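Methylglyoxal reductase (NADPH-dependent) (Candida albicans SC5314, PDB 6KWS) probably reduces methylglyoxal with NADPH as the hydride donor, as a member of the extended short-chain dehydrogenase/reductase family. Local coordinates at residues 135-145 with 301-312; 148-156 with 165-176. The protein carries 1 engineered substitution. All coordinates share one frame; numbering follows the deposited sequence.

Overall arrangement
Both contacts are partly buried, and their centres lie about 19 Å apart. Contact 1 (135-145 with 301-312) is the more peripheral, about 20 Å from the centre of the chain against about 16 Å for contact 2. It joins strands 142-143 and 306-307, remote in sequence, largely by backbone hydrogen bonds. Contact 2 (148-156 with 165-176) lies nested within the loop that contact 1 closes; it lays a loop and short helix 153-156 along helix 160-181, using aromatic rings and one lysine whose amine donates to two backbone carbonyls. Arg260 serves both: it bonds to the carbonyl of Glu145 in contact 1, while in contact 2 it makes a salt bridge to Glu172 and a cation-pi contact with Trp148.

Contact 1: residues 135-145 with 301-312; sequences KEADKNAIITE and AESLATIDDTKS
Glu145 reaches across to the first turn of helix 310-316, where its OE1 takes two bonds from Ser312. The hydroxyl OG lies 2.6 Å from OE1, on the anti lone pair, while Ser312 N, at 3.0 Å from the same OE1, comes from above the carboxylate plane. Glu145 CG lies beside its own backbone N (chi1 -58°), and a bend at chi2 turns the carboxylate to this helix end, whose dipole would probably favour the charged form. The CD methylene of Lys311 packs against OE1 at 3.8 Å. Ser312 OG also meets the backbone N of Leu262, which ties the helix start to strand 260-269.

At the other end Ala305 sits in the bend between helix 133-136 and strand 142-143. Its N bonds to Glu136 O (2.8 Å), and its methyl CB packs on Ala141 CB at 3.8 Å and against the tip of Ile143. Lys139 lays its CB over the carbonyl of Glu302 (CB to O 3.6 Å), while its amine turns back to Asn140 OD1.

Between these ends, three backbone hydrogen bonds, Thr306 N to Ala141 O, Ile143 N to Thr306 O (2.9 Å) and Asp308 N to Ile143 O (2.7 Å), pair the strands. Ile142 and Thr306 share one face, Ile143 and Ile307 the other, in a two-stranded parallel sheet separate from the main Rossmann-type sheet.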
loop_
_atom_site.group_PDB
_atom_site.type_symbol
_atom_site.label_atom_id
_atom_site.label_comp_id
_atom_site.label_asym_id
_atom_site.label_seq_id
_atom_site.Cartn_x
_atom_site.Cartn_y
_atom_site.Cartn_z
ATOM N N LYS A 135 -8.930 -15.833 -11.909
ATOM C CA LYS A 135 -8.395 -15.098 -13.046
ATOM C C LYS A 135 -6.885 -14.895 -12.939
ATOM O O LYS A 135 -6.166 -15.067 -13.933
ATOM C CB LYS A 135 -9.097 -13.748 -13.185
ATOM C CG LYS A 135 -9.558 -13.504 -14.579
ATOM C CD LYS A 135 -9.123 -12.175 -15.099
ATOM C CE LYS A 135 -10.352 -11.327 -15.372
ATOM N NZ LYS A 135 -10.455 -10.935 -16.793
ATOM N N GLU A 136 -6.393 -14.525 -11.750
ATOM C CA GLU A 136 -4.962 -14.288 -11.559
ATOM C C GLU A 136 -4.136 -15.525 -11.899
ATOM O O GLU A 136 -2.986 -15.410 -12.351
ATOM C CB GLU A 136 -4.705 -13.845 -10.113
ATOM C CG GLU A 136 -3.251 -13.877 -9.671
ATOM C CD GLU A 136 -2.523 -12.569 -9.956
ATOM O OE1 GLU A 136 -1.503 -12.265 -9.288
ATOM O OE2 GLU A 136 -2.974 -11.839 -10.860
ATOM N N ALA A 137 -4.711 -16.711 -11.720
ATOM C CA ALA A 137 -4.026 -17.963 -11.984
ATOM C C ALA A 137 -4.147 -18.422 -13.432
ATOM O O ALA A 137 -3.739 -19.550 -13.733
ATOM C CB ALA A 137 -4.562 -19.052 -11.052
ATOM N N ASP A 138 -4.707 -17.593 -14.331
ATOM C CA ASP A 138 -4.994 -17.978 -15.715
ATOM C C ASP A 138 -3.992 -17.284 -16.637
ATOM O O ASP A 138 -4.084 -16.071 -16.869
ATOM C CB ASP A 138 -6.445 -17.639 -16.095
ATOM C CG ASP A 138 -6.777 -17.952 -17.582
ATOM O OD1 ASP A 138 -5.972 -18.646 -18.262
ATOM O OD2 ASP A 138 -7.850 -17.503 -18.071
ATOM N N LYS A 139 -3.047 -18.057 -17.180
ATOM C CA LYS A 139 -2.011 -17.479 -18.030
ATOM C C LYS A 139 -2.594 -16.766 -19.258
ATOM O O LYS A 139 -1.891 -15.953 -19.881
ATOM C CB LYS A 139 -1.029 -18.578 -18.464
ATOM C CG LYS A 139 -1.410 -19.192 -19.796
ATOM C CD LYS A 139 -0.710 -20.470 -20.078
ATOM C CE LYS A 139 -1.219 -21.044 -21.391
ATOM N NZ LYS A 139 -1.231 -20.009 -22.453
ATOM N N ASN A 140 -3.850 -17.047 -19.623
ATOM C CA ASN A 140 -4.463 -16.410 -20.782
ATOM C C ASN A 140 -5.268 -15.167 -20.420
ATOM O O ASN A 140 -5.724 -14.458 -21.325
ATOM C CB ASN A 140 -5.361 -17.404 -21.526
ATOM C CG ASN A 140 -4.585 -18.580 -22.098
ATOM O OD1 ASN A 140 -3.517 -18.406 -22.696
ATOM N ND2 ASN A 140 -5.104 -19.788 -21.896
ATOM N N ALA A 141 -5.434 -14.878 -19.131
ATOM C CA ALA A 141 -6.224 -13.740 -18.697
ATOM C C ALA A 141 -5.437 -12.423 -18.784
ATOM O O ALA A 141 -4.215 -12.384 -18.596
ATOM C CB ALA A 141 -6.713 -13.972 -17.269
ATOM N N ILE A 142 -6.162 -11.336 -19.082
ATOM C CA ILE A 142 -5.676 -9.965 -18.928
ATOM C C ILE A 142 -6.442 -9.290 -17.795
ATOM O O ILE A 142 -7.671 -9.401 -17.724
ATOM C CB ILE A 142 -5.851 -9.150 -20.212
ATOM C CG1 ILE A 142 -5.035 -9.746 -21.348
ATOM C CG2 ILE A 142 -5.404 -7.739 -19.964
ATOM C CD1 ILE A 142 -5.177 -8.966 -22.632
ATOM N N ILE A 143 -5.727 -8.584 -16.913
ATOM C CA ILE A 143 -6.343 -7.915 -15.769
ATOM C C ILE A 143 -6.018 -6.427 -15.799
ATOM O O ILE A 143 -4.841 -6.048 -15.871
ATOM C CB ILE A 143 -5.893 -8.521 -14.439
ATOM C CG1 ILE A 143 -6.266 -9.998 -14.382
ATOM C CG2 ILE A 143 -6.528 -7.749 -13.302
ATOM C CD1 ILE A 143 -5.944 -10.660 -13.042
ATOM N N THR A 144 -7.065 -5.594 -15.702
ATOM C CA THR A 144 -7.003 -4.135 -15.835
ATOM C C THR A 144 -7.713 -3.470 -14.658
ATOM O O THR A 144 -8.298 -4.130 -13.796
ATOM C CB THR A 144 -7.653 -3.652 -17.141
ATOM O OG1 THR A 144 -9.078 -3.814 -17.039
ATOM C CG2 THR A 144 -7.106 -4.435 -18.354
ATOM N N GLU A 145 -7.696 -2.137 -14.658
ATOM C CA GLU A 145 -8.330 -1.366 -13.597
ATOM C C GLU A 145 -9.843 -1.598 -13.514
ATOM O O GLU A 145 -10.452 -1.292 -12.479
ATOM C CB GLU A 145 -8.032 0.118 -13.804
ATOM C CG GLU A 145 -6.547 0.476 -13.849
ATOM C CD GLU A 145 -5.896 0.346 -15.237
ATOM O OE1 GLU A 145 -4.711 0.760 -15.382
ATOM O OE2 GLU A 145 -6.557 -0.165 -16.176
ATOM N N ALA A 301 5.437 -17.221 -16.622
ATOM C CA ALA A 301 4.848 -17.362 -17.942
ATOM C C ALA A 301 3.699 -18.356 -17.923
ATOM O O ALA A 301 2.692 -18.160 -18.609
ATOM C CB ALA A 301 5.916 -17.796 -18.938
ATOM N N GLU A 302 3.817 -19.410 -17.121
ATOM C CA GLU A 302 2.893 -20.533 -17.206
ATOM C C GLU A 302 1.662 -20.400 -16.321
ATOM O O GLU A 302 0.668 -21.076 -16.589
ATOM C CB GLU A 302 3.598 -21.847 -16.842
ATOM C CG GLU A 302 4.175 -22.582 -18.033
ATOM C CD GLU A 302 5.343 -23.498 -17.680
ATOM O OE1 GLU A 302 5.557 -23.789 -16.476
ATOM O OE2 GLU A 302 6.045 -23.931 -18.624
ATOM N N SER A 303 1.691 -19.567 -15.269
ATOM C CA SER A 303 0.641 -19.692 -14.262
ATOM C C SER A 303 0.121 -18.364 -13.706
ATOM O O SER A 303 -0.534 -18.370 -12.651
ATOM C CB SER A 303 1.118 -20.542 -13.075
ATOM O OG SER A 303 2.135 -19.886 -12.341
ATOM N N LEU A 304 0.385 -17.234 -14.368
ATOM C CA LEU A 304 -0.128 -15.945 -13.919
ATOM C C LEU A 304 -0.757 -15.177 -15.071
ATOM O O LEU A 304 -0.222 -15.158 -16.184
ATOM C CB LEU A 304 0.977 -15.089 -13.300
ATOM C CG LEU A 304 1.517 -15.571 -11.954
ATOM C CD1 LEU A 304 2.692 -14.707 -11.506
ATOM C CD2 LEU A 304 0.402 -15.571 -10.924
ATOM N N ALA A 305 -1.887 -14.527 -14.792
ATOM C CA ALA A 305 -2.437 -13.578 -15.744
ATOM C C ALA A 305 -1.432 -12.470 -16.040
ATOM O O ALA A 305 -0.449 -12.266 -15.325
ATOM C CB ALA A 305 -3.731 -12.960 -15.219
ATOM N N THR A 306 -1.699 -11.748 -17.113
ATOM C CA THR A 306 -0.982 -10.531 -17.441
ATOM C C THR A 306 -1.723 -9.349 -16.842
ATOM O O THR A 306 -2.926 -9.180 -17.077
ATOM C CB THR A 306 -0.874 -10.366 -18.955
ATOM O OG1 THR A 306 -0.191 -11.500 -19.498
ATOM C CG2 THR A 306 -0.121 -9.110 -19.292
ATOM N N ILE A 307 -1.009 -8.547 -16.061
ATOM C CA ILE A 307 -1.566 -7.317 -15.516
ATOM C C ILE A 307 -1.365 -6.226 -16.546
ATOM O O ILE A 307 -0.226 -5.913 -16.908
ATOM C CB ILE A 307 -0.906 -6.939 -14.187
ATOM C CG1 ILE A 307 -1.223 -7.993 -13.132
ATOM C CG2 ILE A 307 -1.365 -5.564 -13.748
ATOM C CD1 ILE A 307 -0.332 -7.885 -11.956
ATOM N N ASP A 308 -2.462 -5.653 -17.029
ATOM C CA ASP A 308 -2.397 -4.611 -18.052
ATOM C C ASP A 308 -2.695 -3.268 -17.397
ATOM O O ASP A 308 -3.848 -2.832 -17.341
ATOM C CB ASP A 308 -3.356 -4.891 -19.199
ATOM C CG ASP A 308 -3.283 -3.835 -20.277
ATOM O OD1 ASP A 308 -2.326 -3.029 -20.250
ATOM O OD2 ASP A 308 -4.177 -3.817 -21.153
ATOM N N ASP A 309 -1.638 -2.599 -16.927
ATOM C CA ASP A 309 -1.751 -1.311 -16.253
ATOM C C ASP A 309 -1.399 -0.140 -17.169
ATOM O O ASP A 309 -0.968 0.914 -16.685
ATOM C CB ASP A 309 -0.894 -1.292 -14.979
ATOM C CG ASP A 309 0.612 -1.484 -15.246
ATOM O OD1 ASP A 309 0.990 -2.246 -16.162
ATOM O OD2 ASP A 309 1.426 -0.879 -14.506
ATOM N N THR A 310 -1.622 -0.291 -18.483
ATOM C CA THR A 310 -1.283 0.764 -19.439
ATOM C C THR A 310 -1.887 2.106 -19.033
ATOM O O THR A 310 -1.175 3.108 -18.915
ATOM C CB THR A 310 -1.743 0.367 -20.845
ATOM O OG1 THR A 310 -1.433 -1.010 -21.067
ATOM C CG2 THR A 310 -1.019 1.175 -21.890
ATOM N N LYS A 311 -3.197 2.134 -18.782
ATOM C CA LYS A 311 -3.858 3.394 -18.475
ATOM C C LYS A 311 -3.337 3.992 -17.171
ATOM O O LYS A 311 -3.128 5.210 -17.073
ATOM C CB LYS A 311 -5.367 3.167 -18.437
ATOM C CG LYS A 311 -6.162 4.288 -17.806
ATOM C CD LYS A 311 -6.557 3.948 -16.366
ATOM C CE LYS A 311 -7.705 4.828 -15.936
ATOM N NZ LYS A 311 -7.424 6.281 -16.237
ATOM N N SER A 312 -3.093 3.149 -16.163
ATOM C CA SER A 312 -2.482 3.642 -14.932
ATOM C C SER A 312 -1.089 4.214 -15.191
ATOM O O SER A 312 -0.743 5.282 -14.679
ATOM C CB SER A 312 -2.424 2.522 -13.893
ATOM O OG SER A 312 -3.719 2.152 -13.464
#

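Contact 2: residues 148-156 with 165-176; sequences WNEISWQDA and RGSKKFAEKAAW
Trp153 turns the edge of its six-membered ring to the face of Phe170, a T-shaped pair with centroids 5.0 Å apart and planes at 66°. Trp153 CE3 stands over the middle of the phenyl ring, and Lys169 CD covers the opposite face at 3.6 Å above the plane, so the ring is held between an indole and an aliphatic chain. Ser152 C lies at the Phe170 edge. Beside it Gly166 has no side chain to stand in the way, and Ala156 CB comes to 4.2 Å from Gly166 CA. Leu97 and Val101 of helix 92-114 continue this apolar layer.

Further along helix 160-181, Trp148 turns the edge of its six-membered ring to the helix, with Lys169 O and Trp176 CD1 near the ring plane; CZ2 is 3.8 Å from that CD1. Arg260 makes a cation-pi contact with Trp148 and a salt bridge to Glu172, whose OE1 also takes the indole NH of Trp176, 2.9 Å from NE1 to OE1.

At the polar edge Lys169 makes both hydrogen bonds across the contact. Bends at chi2 (-91°) and chi4 bring NZ to the loop, 2.7 Å from Asn149 O, in the carbonyl plane, and 2.9 Å from Ile151 O. Asn149 OD1 accepts from Ile151 N, an Asx turn that probably helps place the two carbonyls. Two carbonyl oxygens, with the Glu150 carboxylate near but not in contact, probably favour the charged amine of Lys169, which ties the loop to the helix that also carries Lys168, an NADPH-binding residue, although no cofactor is bound in this model.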
loop_
_atom_site.group_PDB
_atom_site.type_symbol
_atom_site.label_atom_id
_atom_site.label_comp_id
_atom_site.label_asym_id
_atom_site.label_seq_id
_atom_site.Cartn_x
_atom_site.Cartn_y
_atom_site.Cartn_z
ATOM N N TRP A 148 -12.756 -6.473 -11.044
ATOM C CA TRP A 148 -13.001 -6.495 -9.610
ATOM C C TRP A 148 -12.822 -7.909 -9.083
ATOM O O TRP A 148 -13.162 -8.881 -9.762
ATOM C CB TRP A 148 -14.412 -5.997 -9.274
ATOM C CG TRP A 148 -14.483 -4.531 -9.154
ATOM C CD1 TRP A 148 -14.639 -3.626 -10.164
ATOM C CD2 TRP A 148 -14.362 -3.775 -7.948
ATOM N NE1 TRP A 148 -14.631 -2.344 -9.656
ATOM C CE2 TRP A 148 -14.469 -2.408 -8.297
ATOM C CE3 TRP A 148 -14.176 -4.120 -6.604
ATOM C CZ2 TRP A 148 -14.398 -1.385 -7.349
ATOM C CZ3 TRP A 148 -14.110 -3.099 -5.659
ATOM C CH2 TRP A 148 -14.224 -1.749 -6.039
ATOM N N ASN A 149 -12.269 -8.024 -7.875
ATOM C CA ASN A 149 -12.233 -9.317 -7.205
ATOM C C ASN A 149 -13.675 -9.771 -7.000
ATOM O O ASN A 149 -14.446 -9.122 -6.275
ATOM C CB ASN A 149 -11.450 -9.243 -5.884
ATOM C CG ASN A 149 -11.281 -10.611 -5.200
ATOM O OD1 ASN A 149 -11.877 -11.616 -5.606
ATOM N ND2 ASN A 149 -10.477 -10.644 -4.138
ATOM N N GLU A 150 -14.070 -10.865 -7.649
ATOM C CA GLU A 150 -15.477 -11.231 -7.558
ATOM C C GLU A 150 -15.774 -12.149 -6.379
ATOM O O GLU A 150 -16.857 -12.739 -6.331
ATOM C CB GLU A 150 -15.963 -11.842 -8.894
ATOM C CG GLU A 150 -16.089 -10.771 -10.004
ATOM C CD GLU A 150 -17.231 -9.757 -9.771
ATOM O OE1 GLU A 150 -18.408 -10.032 -10.158
ATOM O OE2 GLU A 150 -16.941 -8.702 -9.151
ATOM N N ILE A 151 -14.886 -12.211 -5.384
ATOM C CA ILE A 151 -15.126 -13.081 -4.240
ATOM C C ILE A 151 -16.390 -12.632 -3.515
ATOM O O ILE A 151 -16.659 -11.437 -3.370
ATOM C CB ILE A 151 -13.900 -13.105 -3.306
ATOM C CG1 ILE A 151 -14.147 -14.057 -2.118
ATOM C CG2 ILE A 151 -13.565 -11.706 -2.816
ATOM C CD1 ILE A 151 -12.896 -14.350 -1.241
ATOM N N SER A 152 -17.190 -13.596 -3.076
ATOM C CA SER A 152 -18.368 -13.278 -2.283
ATOM C C SER A 152 -18.024 -12.994 -0.816
ATOM O O SER A 152 -16.993 -13.416 -0.280
ATOM C CB SER A 152 -19.359 -14.425 -2.326
ATOM O OG SER A 152 -18.857 -15.502 -1.574
ATOM N N TRP A 153 -18.934 -12.278 -0.161
ATOM C CA TRP A 153 -18.873 -12.129 1.287
ATOM C C TRP A 153 -18.783 -13.481 1.965
ATOM O O TRP A 153 -18.026 -13.662 2.922
ATOM C CB TRP A 153 -20.113 -11.374 1.774
ATOM C CG TRP A 153 -20.083 -10.951 3.212
ATOM C CD1 TRP A 153 -20.493 -11.681 4.292
ATOM C CD2 TRP A 153 -19.664 -9.679 3.726
ATOM N NE1 TRP A 153 -20.345 -10.947 5.448
ATOM C CE2 TRP A 153 -19.840 -9.714 5.126
ATOM C CE3 TRP A 153 -19.163 -8.512 3.138
ATOM C CZ2 TRP A 153 -19.514 -8.634 5.947
ATOM C CZ3 TRP A 153 -18.842 -7.439 3.959
ATOM C CH2 TRP A 153 -19.016 -7.509 5.344
ATOM N N GLN A 154 -19.559 -14.447 1.491
ATOM C CA GLN A 154 -19.557 -15.743 2.147
ATOM C C GLN A 154 -18.200 -16.402 2.009
ATOM O O GLN A 154 -17.645 -16.909 2.989
ATOM C CB GLN A 154 -20.669 -16.625 1.578
ATOM C CG GLN A 154 -22.084 -16.201 1.997
ATOM C CD GLN A 154 -22.492 -14.829 1.457
ATOM O OE1 GLN A 154 -22.032 -14.393 0.395
ATOM N NE2 GLN A 154 -23.370 -14.151 2.183
ATOM N N ASP A 155 -17.624 -16.355 0.810
ATOM C CA ASP A 155 -16.319 -16.961 0.599
ATOM C C ASP A 155 -15.204 -16.206 1.308
ATOM O O ASP A 155 -14.163 -16.797 1.611
ATOM C CB ASP A 155 -16.058 -17.061 -0.895
ATOM C CG ASP A 155 -16.868 -18.181 -1.546
ATOM O OD1 ASP A 155 -17.682 -18.824 -0.828
ATOM O OD2 ASP A 155 -16.693 -18.425 -2.770
ATOM N N ALA A 156 -15.405 -14.924 1.601
ATOM C CA ALA A 156 -14.386 -14.163 2.303
ATOM C C ALA A 156 -14.204 -14.611 3.756
ATOM O O ALA A 156 -13.146 -14.347 4.329
ATOM C CB ALA A 156 -14.725 -12.677 2.233
ATOM N N ARG A 165 -8.036 -10.532 1.371
ATOM C CA ARG A 165 -8.344 -9.982 0.058
ATOM C C ARG A 165 -9.801 -9.540 -0.020
ATOM O O ARG A 165 -10.103 -8.474 -0.565
ATOM C CB ARG A 165 -8.006 -10.987 -1.045
ATOM C CG ARG A 165 -6.767 -11.851 -0.803
ATOM C CD ARG A 165 -6.338 -12.625 -2.072
ATOM N NE ARG A 165 -5.855 -11.768 -3.173
ATOM C CZ ARG A 165 -6.407 -11.693 -4.399
ATOM N NH1 ARG A 165 -7.474 -12.406 -4.741
ATOM N NH2 ARG A 165 -5.883 -10.893 -5.306
ATOM N N GLY A 166 -10.716 -10.320 0.555
ATOM C CA GLY A 166 -12.101 -9.878 0.623
ATOM C C GLY A 166 -12.252 -8.513 1.265
ATOM O O GLY A 166 -12.927 -7.631 0.731
ATOM N N SER A 167 -11.610 -8.312 2.417
ATOM C CA SER A 167 -11.765 -7.041 3.114
ATOM C C SER A 167 -11.259 -5.886 2.272
ATOM O O SER A 167 -11.812 -4.781 2.325
ATOM C CB SER A 167 -11.024 -7.076 4.436
ATOM O OG SER A 167 -9.651 -7.233 4.169
ATOM N N LYS A 168 -10.205 -6.114 1.489
ATOM C CA LYS A 168 -9.745 -5.050 0.610
ATOM C C LYS A 168 -10.806 -4.717 -0.433
ATOM O O LYS A 168 -11.128 -3.540 -0.647
ATOM C CB LYS A 168 -8.407 -5.433 -0.026
ATOM C CG LYS A 168 -7.249 -5.468 0.996
ATOM C CD LYS A 168 -6.974 -4.080 1.524
ATOM C CE LYS A 168 -5.865 -4.059 2.566
ATOM N NZ LYS A 168 -5.373 -2.653 2.784
ATOM N N LYS A 169 -11.420 -5.746 -1.028
ATOM C CA LYS A 169 -12.459 -5.531 -2.030
ATOM C C LYS A 169 -13.704 -4.880 -1.426
ATOM O O LYS A 169 -14.269 -3.953 -2.012
ATOM C CB LYS A 169 -12.802 -6.862 -2.708
ATOM C CG LYS A 169 -13.976 -6.838 -3.699
ATOM C CD LYS A 169 -15.300 -7.164 -2.984
ATOM C CE LYS A 169 -16.453 -7.354 -3.960
ATOM N NZ LYS A 169 -16.456 -8.738 -4.507
ATOM N N PHE A 170 -14.161 -5.341 -0.264
ATOM C CA PHE A 170 -15.386 -4.743 0.258
ATOM C C PHE A 170 -15.141 -3.341 0.791
ATOM O O PHE A 170 -15.995 -2.469 0.623
ATOM C CB PHE A 170 -16.032 -5.658 1.307
ATOM C CG PHE A 170 -16.625 -6.893 0.697
ATOM C CD1 PHE A 170 -17.741 -6.794 -0.144
ATOM C CD2 PHE A 170 -16.027 -8.136 0.877
ATOM C CE1 PHE A 170 -18.286 -7.915 -0.762
ATOM C CE2 PHE A 170 -16.560 -9.278 0.261
ATOM C CZ PHE A 170 -17.698 -9.164 -0.566
ATOM N N ALA A 171 -13.959 -3.084 1.368
ATOM C CA ALA A 171 -13.596 -1.720 1.766
ATOM C C ALA A 171 -13.640 -0.763 0.584
ATOM O O ALA A 171 -14.168 0.347 0.694
ATOM C CB ALA A 171 -12.208 -1.691 2.405
ATOM N N GLU A 172 -13.090 -1.176 -0.566
ATOM C CA GLU A 172 -13.108 -0.288 -1.726
ATOM C C GLU A 172 -14.503 -0.204 -2.336
ATOM O O GLU A 172 -14.918 0.869 -2.803
ATOM C CB GLU A 172 -12.096 -0.743 -2.781
ATOM C CG GLU A 172 -11.573 0.431 -3.634
ATOM C CD GLU A 172 -11.013 0.013 -4.994
ATOM O OE1 GLU A 172 -11.292 0.713 -5.993
ATOM O OE2 GLU A 172 -10.289 -1.006 -5.072
ATOM N N LYS A 173 -15.225 -1.333 -2.372
ATOM C CA LYS A 173 -16.603 -1.310 -2.844
ATOM C C LYS A 173 -17.402 -0.294 -2.043
ATOM O O LYS A 173 -18.221 0.447 -2.594
ATOM C CB LYS A 173 -17.214 -2.708 -2.740
ATOM C CG LYS A 173 -18.381 -2.987 -3.641
ATOM C CD LYS A 173 -19.685 -2.880 -2.926
ATOM C CE LYS A 173 -20.754 -3.532 -3.612
ATOM N NZ LYS A 173 -20.378 -4.822 -3.998
ATOM N N ALA A 174 -17.102 -0.185 -0.750
ATOM C CA ALA A 174 -17.847 0.718 0.112
ATOM C C ALA A 174 -17.547 2.179 -0.211
ATOM O O ALA A 174 -18.446 3.028 -0.154
ATOM C CB ALA A 174 -17.528 0.399 1.569
ATOM N N ALA A 175 -16.289 2.496 -0.540
ATOM C CA ALA A 175 -15.938 3.873 -0.882
ATOM C C ALA A 175 -16.662 4.344 -2.138
ATOM O O ALA A 175 -17.198 5.457 -2.168
ATOM C CB ALA A 175 -14.430 4.007 -1.070
ATOM N N TRP A 176 -16.667 3.525 -3.201
ATOM C CA TRP A 176 -17.351 3.936 -4.423
ATOM C C TRP A 176 -18.850 3.996 -4.207
ATOM O O TRP A 176 -19.520 4.896 -4.736
ATOM C CB TRP A 176 -17.021 3.002 -5.583
ATOM C CG TRP A 176 -15.598 3.075 -6.011
ATOM C CD1 TRP A 176 -14.665 2.093 -5.899
ATOM C CD2 TRP A 176 -14.931 4.196 -6.604
ATOM N NE1 TRP A 176 -13.468 2.520 -6.398
ATOM C CE2 TRP A 176 -13.599 3.813 -6.832
ATOM C CE3 TRP A 176 -15.332 5.486 -6.966
ATOM C CZ2 TRP A 176 -12.657 4.673 -7.406
ATOM C CZ3 TRP A 176 -14.400 6.338 -7.541
ATOM C CH2 TRP A 176 -13.076 5.924 -7.760
#